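Long-range contact in post-proline cleaving enzyme (PDB 4HVT), which probably cleaves oligopeptides on the carboxyl side of proline as a serine peptidase of the prolyl oligopeptidase family: residues E300-W310 with A319-L330. Sequence-based numbering, arbitrary orientation.
Sequences EYVFWLLRSDW and AGSLVALHFTDL
His326 meets Tyr301 in a T-shaped stack: the imidazole edge, led by CD2, comes over one face of the phenol ring, with planes at 85° and centroids 5.2 Å apart. One face of the same imidazole carries the carbonyl oxygen of Glu300, while Glu300 OE1 sits at its edge and accepts a hydrogen bond from His326 NE2 (2.8 Å) through its anti lone pair. With CG anti to the backbone N (chi1 -164°), His326 reaches back alongside the Glu300 side chain, and at its other nitrogen ND1 shares a hydrogen bond with Thr328 OG1. The Phe327 ring turns its edge to Glu300 O, which also accepts the bond from Phe327 N (2.9 Å).

Inward from this end, strands 301-305 and 322-326 pair antiparallel as the two central strands of a four-stranded propeller blade. Val302 and Leu325 exchange two backbone bonds, as do Trp304 and Val323; Leu306 N to Ser321 O continues the series. On one face Phe303 CD1 lies 3.7 Å from Ala324 CB, beside Leu322, and Ile355 of the neighbouring strand 350-357 packs against Phe303 and Leu322. On the other, Leu330 CD2 packs against the indole of Trp304, 3.6 Å from NE1, a buried N-H without a partner in the model. At the far end Asp309 OD1 takes an almost straight bond from Ala319 N (176°).

The chemistry thus divides: apolar side chains cover both faces of the paired strands, while at one end two bonds fix the imidazole's rotation, and the Glu300 carboxylate probably helps keep a proton on His326 NE2.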
loop_
_atom_site.group_PDB
_atom_site.type_symbol
_atom_site.label_atom_id
_atom_site.label_comp_id
_atom_site.label_asym_id
_atom_site.label_seq_id
_atom_site.Cartn_x
_atom_site.Cartn_y
_atom_site.Cartn_z
ATOM N N GLU A 300 23.399 4.897 16.376
ATOM C CA GLU A 300 24.220 4.996 15.152
ATOM C C GLU A 300 24.222 3.705 14.310
ATOM O O GLU A 300 24.992 3.595 13.373
ATOM C CB GLU A 300 25.669 5.375 15.550
ATOM C CG GLU A 300 25.731 6.795 16.094
ATOM C CD GLU A 300 27.113 7.286 16.431
ATOM O OE1 GLU A 300 28.098 6.628 16.038
ATOM O OE2 GLU A 300 27.220 8.354 17.133
ATOM N N TYR A 301 23.308 2.767 14.572
ATOM C CA TYR A 301 23.243 1.492 13.864
ATOM C C TYR A 301 22.062 1.474 12.881
ATOM O O TYR A 301 21.031 2.079 13.206
ATOM C CB TYR A 301 23.109 0.337 14.863
ATOM C CG TYR A 301 24.385 0.156 15.643
ATOM C CD1 TYR A 301 24.716 1.029 16.671
ATOM C CD2 TYR A 301 25.303 -0.808 15.282
ATOM C CE1 TYR A 301 25.905 0.933 17.337
ATOM C CE2 TYR A 301 26.491 -0.920 15.961
ATOM C CZ TYR A 301 26.796 -0.031 16.963
ATOM O OH TYR A 301 28.003 -0.093 17.617
ATOM N N VAL A 302 22.175 0.760 11.772
ATOM C CA VAL A 302 21.180 0.660 10.742
ATOM C C VAL A 302 20.856 -0.795 10.487
ATOM O O VAL A 302 21.702 -1.653 10.686
ATOM C CB VAL A 302 21.631 1.354 9.424
ATOM C CG1 VAL A 302 21.616 2.871 9.569
ATOM C CG2 VAL A 302 22.996 0.893 9.054
ATOM N N PHE A 303 19.593 -1.057 10.171
ATOM C CA PHE A 303 19.069 -2.404 9.945
ATOM C C PHE A 303 18.758 -2.604 8.504
ATOM O O PHE A 303 18.045 -1.792 7.914
ATOM C CB PHE A 303 17.785 -2.614 10.734
ATOM C CG PHE A 303 17.935 -2.361 12.219
ATOM C CD1 PHE A 303 18.664 -3.218 12.957
ATOM C CD2 PHE A 303 17.400 -1.233 12.833
ATOM C CE1 PHE A 303 18.871 -3.028 14.298
ATOM C CE2 PHE A 303 17.622 -1.021 14.175
ATOM C CZ PHE A 303 18.400 -1.897 14.897
ATOM N N TRP A 304 19.192 -3.740 7.928
ATOM C CA TRP A 304 19.056 -4.014 6.525
ATOM C C TRP A 304 18.479 -5.413 6.337
ATOM O O TRP A 304 18.901 -6.394 6.977
ATOM C CB TRP A 304 20.394 -3.901 5.807
ATOM C CG TRP A 304 20.875 -2.497 5.663
ATOM C CD1 TRP A 304 21.329 -1.692 6.665
ATOM C CD2 TRP A 304 20.928 -1.694 4.455
ATOM N NE1 TRP A 304 21.627 -0.421 6.172
ATOM C CE2 TRP A 304 21.408 -0.414 4.814
ATOM C CE3 TRP A 304 20.593 -1.941 3.095
ATOM C CZ2 TRP A 304 21.600 0.609 3.870
ATOM C CZ3 TRP A 304 20.778 -0.928 2.180
ATOM C CH2 TRP A 304 21.310 0.327 2.563
ATOM N N LEU A 305 17.477 -5.477 5.474
ATOM C CA LEU A 305 16.848 -6.726 5.063
ATOM C C LEU A 305 17.509 -7.250 3.799
ATOM O O LEU A 305 17.741 -6.479 2.881
ATOM C CB LEU A 305 15.361 -6.499 4.766
ATOM C CG LEU A 305 14.514 -7.662 4.240
ATOM C CD1 LEU A 305 14.474 -8.750 5.297
ATOM C CD2 LEU A 305 13.138 -7.183 3.838
ATOM N N LEU A 306 17.721 -8.565 3.762
ATOM C CA LEU A 306 18.268 -9.239 2.588
ATOM C C LEU A 306 17.158 -9.831 1.732
ATOM O O LEU A 306 16.301 -10.523 2.227
ATOM C CB LEU A 306 19.284 -10.307 2.984
ATOM C CG LEU A 306 20.407 -9.891 3.939
ATOM C CD1 LEU A 306 21.416 -11.020 4.089
ATOM C CD2 LEU A 306 21.071 -8.589 3.488
ATOM N N ARG A 307 17.256 -9.591 0.428
ATOM C CA ARG A 307 16.360 -10.241 -0.535
ATOM C C ARG A 307 17.043 -11.505 -1.128
ATOM O O ARG A 307 16.365 -12.411 -1.646
ATOM C CB ARG A 307 15.988 -9.237 -1.649
ATOM C CG ARG A 307 15.300 -9.890 -2.828
ATOM C CD ARG A 307 14.574 -8.864 -3.683
ATOM N NE ARG A 307 14.200 -9.418 -4.988
ATOM C CZ ARG A 307 13.088 -10.095 -5.256
ATOM N NH1 ARG A 307 12.224 -10.363 -4.291
ATOM N NH2 ARG A 307 12.880 -10.606 -6.499
ATOM N N SER A 308 18.384 -11.509 -1.164
ATOM C CA SER A 308 19.162 -12.635 -1.640
ATOM C C SER A 308 20.164 -13.085 -0.597
ATOM O O SER A 308 20.517 -12.305 0.314
ATOM C CB SER A 308 19.890 -12.260 -2.942
ATOM O OG SER A 308 18.964 -11.906 -3.940
ATOM N N ASP A 309 20.647 -14.328 -0.757
ATOM C CA ASP A 309 21.735 -14.808 0.119
ATOM C C ASP A 309 22.949 -13.897 -0.048
ATOM O O ASP A 309 23.207 -13.401 -1.144
ATOM C CB ASP A 309 22.206 -16.211 -0.256
ATOM C CG ASP A 309 21.167 -17.285 -0.055
ATOM O OD1 ASP A 309 20.130 -17.085 0.624
ATOM O OD2 ASP A 309 21.420 -18.388 -0.650
ATOM N N TRP A 310 23.650 -13.654 1.051
ATOM C CA TRP A 310 24.864 -12.843 1.048
ATOM C C TRP A 310 26.049 -13.678 1.577
ATOM O O TRP A 310 26.048 -14.008 2.751
ATOM C CB TRP A 310 24.641 -11.651 1.955
ATOM C CG TRP A 310 25.717 -10.631 1.976
ATOM C CD1 TRP A 310 26.864 -10.580 1.194
ATOM C CD2 TRP A 310 25.764 -9.477 2.810
ATOM N NE1 TRP A 310 27.602 -9.454 1.522
ATOM C CE2 TRP A 310 26.939 -8.758 2.499
ATOM C CE3 TRP A 310 24.938 -8.983 3.795
ATOM C CZ2 TRP A 310 27.268 -7.547 3.149
ATOM C CZ3 TRP A 310 25.244 -7.809 4.434
ATOM C CH2 TRP A 310 26.372 -7.072 4.093
ATOM N N ALA A 319 18.883 -15.272 2.457
ATOM C CA ALA A 319 17.803 -14.412 1.968
ATOM C C ALA A 319 16.690 -14.321 2.997
ATOM O O ALA A 319 16.296 -15.373 3.569
ATOM C CB ALA A 319 17.271 -14.969 0.645
ATOM N N GLY A 320 16.208 -13.108 3.266
ATOM C CA GLY A 320 15.166 -12.872 4.281
ATOM C C GLY A 320 15.652 -12.564 5.689
ATOM O O GLY A 320 14.854 -12.247 6.564
ATOM N N SER A 321 16.964 -12.617 5.901
ATOM C CA SER A 321 17.587 -12.233 7.150
ATOM C C SER A 321 17.637 -10.730 7.342
ATOM O O SER A 321 17.605 -9.953 6.383
ATOM C CB SER A 321 19.041 -12.773 7.242
ATOM O OG SER A 321 19.084 -14.207 7.106
ATOM N N LEU A 322 17.700 -10.345 8.608
ATOM C CA LEU A 322 17.912 -8.958 8.982
ATOM C C LEU A 322 19.285 -8.840 9.616
ATOM O O LEU A 322 19.604 -9.552 10.548
ATOM C CB LEU A 322 16.852 -8.482 9.966
ATOM C CG LEU A 322 16.839 -6.935 10.150
ATOM C CD1 LEU A 322 16.117 -6.239 8.991
ATOM C CD2 LEU A 322 16.164 -6.565 11.477
ATOM N N VAL A 323 20.091 -7.908 9.117
ATOM C CA VAL A 323 21.372 -7.621 9.745
ATOM C C VAL A 323 21.414 -6.167 10.273
ATOM O O VAL A 323 20.560 -5.325 9.890
ATOM C CB VAL A 323 22.537 -7.781 8.730
ATOM C CG1 VAL A 323 22.573 -9.182 8.098
ATOM C CG2 VAL A 323 22.432 -6.708 7.637
ATOM N N ALA A 324 22.337 -5.917 11.209
ATOM C CA ALA A 324 22.553 -4.623 11.727
ATOM C C ALA A 324 24.018 -4.339 11.645
ATOM O O ALA A 324 24.857 -5.253 11.741
ATOM C CB ALA A 324 22.137 -4.569 13.171
ATOM N N LEU A 325 24.310 -3.063 11.464
ATOM C CA LEU A 325 25.709 -2.595 11.440
ATOM C C LEU A 325 25.768 -1.121 11.799
ATOM O O LEU A 325 24.849 -0.332 11.615
ATOM C CB LEU A 325 26.417 -2.812 10.104
ATOM C CG LEU A 325 25.923 -2.169 8.809
ATOM C CD1 LEU A 325 26.943 -2.220 7.685
ATOM C CD2 LEU A 325 24.560 -2.746 8.306
ATOM N N HIS A 326 26.908 -0.724 12.271
ATOM C CA HIS A 326 27.164 0.710 12.462
ATOM C C HIS A 326 27.141 1.452 11.137
ATOM O O HIS A 326 27.620 0.923 10.102
ATOM C CB HIS A 326 28.525 0.953 13.116
ATOM C CG HIS A 326 28.666 2.334 13.678
ATOM N ND1 HIS A 326 29.336 3.360 13.042
ATOM C CD2 HIS A 326 28.284 2.831 14.881
ATOM C CE1 HIS A 326 29.287 4.447 13.787
ATOM N NE2 HIS A 326 28.635 4.157 14.909
ATOM N N PHE A 327 26.588 2.674 11.103
ATOM C CA PHE A 327 26.393 3.341 9.771
ATOM C C PHE A 327 27.711 3.568 9.029
ATOM O O PHE A 327 27.722 3.484 7.831
ATOM C CB PHE A 327 25.609 4.667 9.861
ATOM C CG PHE A 327 26.447 5.829 10.371
ATOM C CD1 PHE A 327 26.603 6.081 11.725
ATOM C CD2 PHE A 327 27.053 6.671 9.481
ATOM C CE1 PHE A 327 27.391 7.110 12.203
ATOM C CE2 PHE A 327 27.835 7.718 9.933
ATOM C CZ PHE A 327 28.018 7.943 11.269
ATOM N N THR A 328 28.806 3.737 9.751
ATOM C CA THR A 328 30.131 3.974 9.126
ATOM C C THR A 328 30.577 2.742 8.332
ATOM O O THR A 328 31.267 2.888 7.326
ATOM C CB THR A 328 31.230 4.351 10.111
ATOM O OG1 THR A 328 31.393 3.305 11.082
ATOM C CG2 THR A 328 30.862 5.673 10.753
ATOM N N ASP A 329 30.165 1.556 8.744
ATOM C CA ASP A 329 30.526 0.338 8.028
ATOM C C ASP A 329 29.782 0.225 6.700
ATOM O O ASP A 329 30.193 -0.556 5.847
ATOM C CB ASP A 329 30.297 -0.924 8.846
ATOM C CG ASP A 329 31.438 -1.249 9.800
ATOM O OD1 ASP A 329 32.539 -0.669 9.695
ATOM O OD2 ASP A 329 31.203 -2.117 10.631
ATOM N N LEU A 330 28.751 1.027 6.474
ATOM C CA LEU A 330 28.109 1.045 5.152
ATOM C C LEU A 330 29.033 1.442 4.030
ATOM O O LEU A 330 28.832 1.017 2.909
ATOM C CB LEU A 330 26.950 2.008 5.119
ATOM C CG LEU A 330 25.723 1.627 5.930
ATOM C CD1 LEU A 330 24.719 2.769 6.009
ATOM C CD2 LEU A 330 25.060 0.392 5.379
#